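Local coordinates for acyl-CoA dehydrogenase FadE3 (Mycobacterium smegmatis, PDB 4IV6), which is a flavoprotein of the acyl-CoA dehydrogenase family that carries dihydroflavine-adenine dinucleotide in a tetrameric assembly, at residues 86-91 with 119-124. Sequence-based numbering, arbitrary orientation.
With FDA (dihydroflavine-adenine dinucleotide), chain D.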
ATOM      1  N   ALA B  86     -18.185 -21.201   9.099  1.00 14.95           N
ATOM      2  CA  ALA B  86     -17.078 -21.205  10.061  1.00 14.84           C
ATOM      3  C   ALA B  86     -17.461 -20.386  11.284  1.00 14.76           C
ATOM      4  O   ALA B  86     -17.189 -20.767  12.421  1.00 14.60           O
ATOM      5  CB  ALA B  86     -15.820 -20.662   9.406  1.00 14.98           C
ATOM      6  N   GLY B  87     -18.140 -19.276  11.056  1.00 15.06           N
ATOM      7  CA  GLY B  87     -18.584 -18.402  12.171  1.00 15.19           C
ATOM      8  C   GLY B  87     -19.535 -19.128  13.095  1.00 15.47           C
ATOM      9  O   GLY B  87     -19.546 -18.908  14.304  1.00 15.49           O
ATOM     10  N   ALA B  88     -20.331 -20.021  12.527  1.00 15.95           N
ATOM     11  CA  ALA B  88     -21.294 -20.805  13.301  1.00 16.34           C
ATOM     12  C   ALA B  88     -20.658 -21.620  14.402  1.00 16.92           C
ATOM     13  O   ALA B  88     -21.312 -21.892  15.420  1.00 17.23           O
ATOM     14  CB  ALA B  88     -22.075 -21.737  12.382  1.00 16.81           C
ATOM     15  N   MET B  89     -19.405 -22.029  14.211  1.00 17.42           N
ATOM     16  CA  MET B  89     -18.722 -22.919  15.176  1.00 18.82           C
ATOM     17  C   MET B  89     -17.528 -22.302  15.933  1.00 17.65           C
ATOM     18  O   MET B  89     -16.975 -22.934  16.821  1.00 17.59           O
ATOM     19  CB  MET B  89     -18.340 -24.258  14.504  1.00 20.98           C
ATOM     20  CG  MET B  89     -17.538 -24.146  13.209  1.00 23.13           C
ATOM     21  SD  MET B  89     -15.770 -23.849  13.464  1.00 30.16           S
ATOM     22  CE  MET B  89     -15.316 -25.294  14.335  1.00 30.06           C
ATOM     23  N   GLY B  90     -17.159 -21.071  15.614  1.00 16.98           N
ATOM     24  CA  GLY B  90     -15.985 -20.423  16.214  1.00 17.01           C
ATOM     25  C   GLY B  90     -16.061 -20.175  17.712  1.00 16.46           C
ATOM     26  O   GLY B  90     -15.281 -20.745  18.498  1.00 16.06           O
ATOM     27  N   GLY B  91     -17.005 -19.336  18.124  1.00 16.40           N
ATOM     28  CA  GLY B  91     -17.271 -19.148  19.545  1.00 16.07           C
ATOM     29  C   GLY B  91     -17.542 -20.427  20.325  1.00 15.75           C
ATOM     30  O   GLY B  91     -17.126 -20.558  21.475  1.00 15.57           O
ATOM     31  N   GLU B 119     -25.636 -30.846  19.887  1.00 21.75           N
ATOM     32  CA  GLU B 119     -26.970 -30.845  20.502  1.00 23.29           C
ATOM     33  C   GLU B 119     -27.116 -29.585  21.346  1.00 22.48           C
ATOM     34  O   GLU B 119     -28.163 -28.961  21.334  1.00 21.39           O
ATOM     35  CB  GLU B 119     -27.192 -32.076  21.381  1.00 25.22           C
ATOM     36  CG  GLU B 119     -28.603 -32.151  21.957  1.00 27.92           C
ATOM     37  CD  GLU B 119     -28.797 -33.282  22.958  1.00 30.20           C
ATOM     38  OE1 GLU B 119     -28.165 -34.359  22.832  1.00 29.81           O
ATOM     39  OE2 GLU B 119     -29.602 -33.078  23.886  1.00 33.04           O
ATOM     40  N   LEU B 120     -26.044 -29.228  22.063  1.00 21.69           N
ATOM     41  CA  LEU B 120     -25.942 -27.930  22.703  1.00 21.34           C
ATOM     42  C   LEU B 120     -24.862 -27.106  22.025  1.00 20.31           C
ATOM     43  O   LEU B 120     -23.747 -27.568  21.884  1.00 20.71           O
ATOM     44  CB  LEU B 120     -25.600 -28.099  24.167  1.00 22.22           C
ATOM     45  CG  LEU B 120     -25.272 -26.821  24.942  1.00 22.65           C
ATOM     46  CD1 LEU B 120     -26.468 -25.912  25.022  1.00 23.38           C
ATOM     47  CD2 LEU B 120     -24.811 -27.207  26.333  1.00 23.86           C
ATOM     48  N   ARG B 121     -25.189 -25.876  21.661  1.00 19.28           N
ATOM     49  CA  ARG B 121     -24.235 -24.926  21.130  1.00 18.56           C
ATOM     50  C   ARG B 121     -23.958 -23.781  22.102  1.00 18.24           C
ATOM     51  O   ARG B 121     -24.843 -23.361  22.874  1.00 17.72           O
ATOM     52  CB  ARG B 121     -24.773 -24.375  19.830  1.00 18.97           C
ATOM     53  CG  ARG B 121     -24.607 -25.372  18.691  1.00 19.41           C
ATOM     54  CD  ARG B 121     -25.298 -24.899  17.448  1.00 19.53           C
ATOM     55  NE  ARG B 121     -24.663 -23.728  16.898  1.00 19.27           N
ATOM     56  CZ  ARG B 121     -25.186 -23.009  15.916  1.00 19.33           C
ATOM     57  NH1 ARG B 121     -26.342 -23.377  15.360  1.00 20.30           N
ATOM     58  NH2 ARG B 121     -24.537 -21.947  15.469  1.00 19.20           N
ATOM     59  N   ALA B 122     -22.722 -23.284  22.068  1.00 17.63           N
ATOM     60  CA  ALA B 122     -22.295 -22.205  22.937  1.00 17.03           C
ATOM     61  C   ALA B 122     -21.707 -21.073  22.132  1.00 16.77           C
ATOM     62  O   ALA B 122     -21.176 -21.261  21.025  1.00 16.08           O
ATOM     63  CB  ALA B 122     -21.289 -22.705  23.974  1.00 17.07           C
ATOM     64  N   THR B 123     -21.772 -19.878  22.718  1.00 16.18           N
ATOM     65  CA  THR B 123     -21.133 -18.718  22.122  1.00 15.69           C
ATOM     66  C   THR B 123     -20.518 -17.833  23.206  1.00 15.68           C
ATOM     67  O   THR B 123     -20.791 -18.032  24.402  1.00 15.12           O
ATOM     68  CB  THR B 123     -22.123 -17.935  21.272  1.00 15.34           C
ATOM     69  OG1 THR B 123     -21.437 -16.906  20.538  1.00 15.39           O
ATOM     70  CG2 THR B 123     -23.210 -17.297  22.157  1.00 15.86           C
ATOM     71  N   MET B 124     -19.684 -16.880  22.786  1.00 16.35           N
ATOM     72  CA  MET B 124     -19.008 -15.945  23.708  1.00 17.43           C
ATOM     73  C   MET B 124     -19.703 -14.603  23.722  1.00 16.19           C
ATOM     74  O   MET B 124     -19.856 -14.013  22.674  1.00 15.72           O
ATOM     75  CB  MET B 124     -17.586 -15.622  23.246  1.00 19.69           C
ATOM     76  CG  MET B 124     -16.598 -16.759  23.215  1.00 22.44           C
ATOM     77  SD  MET B 124     -16.224 -17.401  24.856  1.00 27.07           S
ATOM     78  CE  MET B 124     -15.736 -15.921  25.707  1.00 26.30           C
TER
HETATM   79  PA  FDA D 401     -14.758   0.331  19.362  1.00 14.23           P
HETATM   80  O1A FDA D 401     -14.020  -0.307  20.512  1.00 15.33           O
HETATM   81  O2A FDA D 401     -15.857   1.325  19.618  1.00 14.80           O
HETATM   82  O5B FDA D 401     -13.667   0.991  18.393  1.00 14.37           O
HETATM   83  C5B FDA D 401     -14.016   1.865  17.294  1.00 13.47           C
HETATM   84  C4B FDA D 401     -12.734   2.238  16.528  1.00 13.23           C
HETATM   85  O4B FDA D 401     -11.737   2.786  17.411  1.00 12.66           O
HETATM   86  C3B FDA D 401     -12.071   1.032  15.899  1.00 12.76           C
HETATM   87  O3B FDA D 401     -11.339   1.453  14.727  1.00 12.39           O
HETATM   88  C2B FDA D 401     -11.141   0.570  17.000  1.00 12.90           C
HETATM   89  O2B FDA D 401     -10.046  -0.227  16.558  1.00 12.76           O
HETATM   90  C1B FDA D 401     -10.629   1.903  17.490  1.00 12.61           C
HETATM   91  N9A FDA D 401     -10.094   1.860  18.878  1.00 13.42           N
HETATM   92  C8A FDA D 401     -10.831   1.716  20.002  1.00 12.79           C
HETATM   93  N7A FDA D 401     -10.037   1.766  21.090  1.00 13.20           N
HETATM   94  C5A FDA D 401      -8.769   1.936  20.643  1.00 13.13           C
HETATM   95  C6A FDA D 401      -7.451   2.063  21.242  1.00 13.43           C
HETATM   96  N6A FDA D 401      -7.329   2.015  22.570  1.00 14.22           N
HETATM   97  N1A FDA D 401      -6.361   2.221  20.459  1.00 13.64           N
HETATM   98  C2A FDA D 401      -6.487   2.302  19.124  1.00 13.53           C
HETATM   99  N3A FDA D 401      -7.674   2.187  18.488  1.00 12.71           N
HETATM  100  C4A FDA D 401      -8.815   2.025  19.189  1.00 12.82           C
HETATM  101  N1  FDA D 401     -18.435  -9.821  20.119  1.00 15.09           N
HETATM  102  C2  FDA D 401     -18.695 -10.789  20.993  1.00 14.85           C
HETATM  103  O2  FDA D 401     -18.479 -10.583  22.202  1.00 14.29           O
HETATM  104  N3  FDA D 401     -19.183 -11.983  20.612  1.00 15.31           N
HETATM  105  C4  FDA D 401     -19.467 -12.304  19.350  1.00 15.19           C
HETATM  106  O4  FDA D 401     -19.952 -13.429  19.053  1.00 14.92           O
HETATM  107  C4X FDA D 401     -19.179 -11.293  18.313  1.00 14.68           C
HETATM  108  N5  FDA D 401     -19.447 -11.481  17.004  1.00 14.90           N
HETATM  109  C5X FDA D 401     -19.573 -10.405  16.187  1.00 13.83           C
HETATM  110  C6  FDA D 401     -20.244 -10.496  14.962  1.00 13.99           C
HETATM  111  C7  FDA D 401     -20.343  -9.403  14.101  1.00 14.41           C
HETATM  112  C7M FDA D 401     -21.099  -9.507  12.802  1.00 14.88           C
HETATM  113  C8  FDA D 401     -19.738  -8.180  14.458  1.00 14.87           C
HETATM  114  C8M FDA D 401     -19.783  -6.942  13.592  1.00 15.57           C
HETATM  115  C9  FDA D 401     -19.081  -8.088  15.674  1.00 14.53           C
HETATM  116  C9A FDA D 401     -19.006  -9.180  16.554  1.00 14.02           C
HETATM  117  N10 FDA D 401     -18.359  -9.030  17.798  1.00 14.95           N
HETATM  118  C10 FDA D 401     -18.661  -9.991  18.789  1.00 14.81           C
HETATM  119  C1' FDA D 401     -18.131  -7.659  18.268  1.00 15.16           C
HETATM  120  C2' FDA D 401     -16.705  -7.293  17.917  1.00 17.03           C
HETATM  121  O2' FDA D 401     -15.772  -8.064  18.675  1.00 16.09           O
HETATM  122  C3' FDA D 401     -16.518  -5.797  18.169  1.00 18.50           C
HETATM  123  O3' FDA D 401     -17.145  -5.094  17.101  1.00 21.52           O
HETATM  124  C4' FDA D 401     -15.070  -5.376  18.247  1.00 19.76           C
HETATM  125  O4' FDA D 401     -14.638  -5.725  19.572  1.00 21.66           O
HETATM  126  C5' FDA D 401     -14.904  -3.853  18.092  1.00 19.48           C
HETATM  127  O5' FDA D 401     -15.792  -3.214  18.981  1.00 18.68           O
HETATM  128  P   FDA D 401     -16.501  -1.819  18.735  1.00 18.24           P
HETATM  129  O1P FDA D 401     -17.141  -1.519  20.075  1.00 17.93           O
HETATM  130  O2P FDA D 401     -17.363  -1.907  17.523  1.00 21.26           O
HETATM  131  O3P FDA D 401     -15.251  -0.853  18.405  1.00 16.43           O
HETATM  132  O   HOH W   1     -22.937 -21.663  18.276  1.00 17.40           O
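Arg121 and Ala88 make the polar link where helix 83-102 of the acyl-CoA dehydrogenase fold meets strand 122-125, which pairs in parallel with strand 166-172, and the residues leading into it. Arg121 NH2 donates to Ala88 O at 3.2 Å, but the bond is bent (140° at the hydrogen) and the oxygen sits oblique to the guanidinium plane. A bend at chi3 swings the guanidinium back toward the helix and brings NH2 to 4.0 Å from Ala88 CB. Water 1 ties the same groups together: it accepts from Arg121 NE at 3.0 Å and donates to Ala88 O and Ala122 O. Ala88 O is thus gripped twice, by arginine and by water, while Tyr39 meets Arg121 NH1 in a weak bond.

Backbone packing takes over farther along. The short axes of 86-91 and 122-124 cross at 81°. Gly91, lacking a side chain, lies against the strand, its C 3.8 Å from Ala122 O and its CA 4.7 Å from Thr123 CA. Met124 CG lies 4.2 Å from Gly91 O, a loose van der Waals approach, and the Met124 side chain also packs on Val94, Val95 and Leu98 of helix 83-102. Thr123 OG1 is hydrogen-bonded to Ser159 O.

The strand then delivers its backbone to the flavin pocket: FDA N3 donates to Met124 O at 3.0 Å, almost straight at 174°.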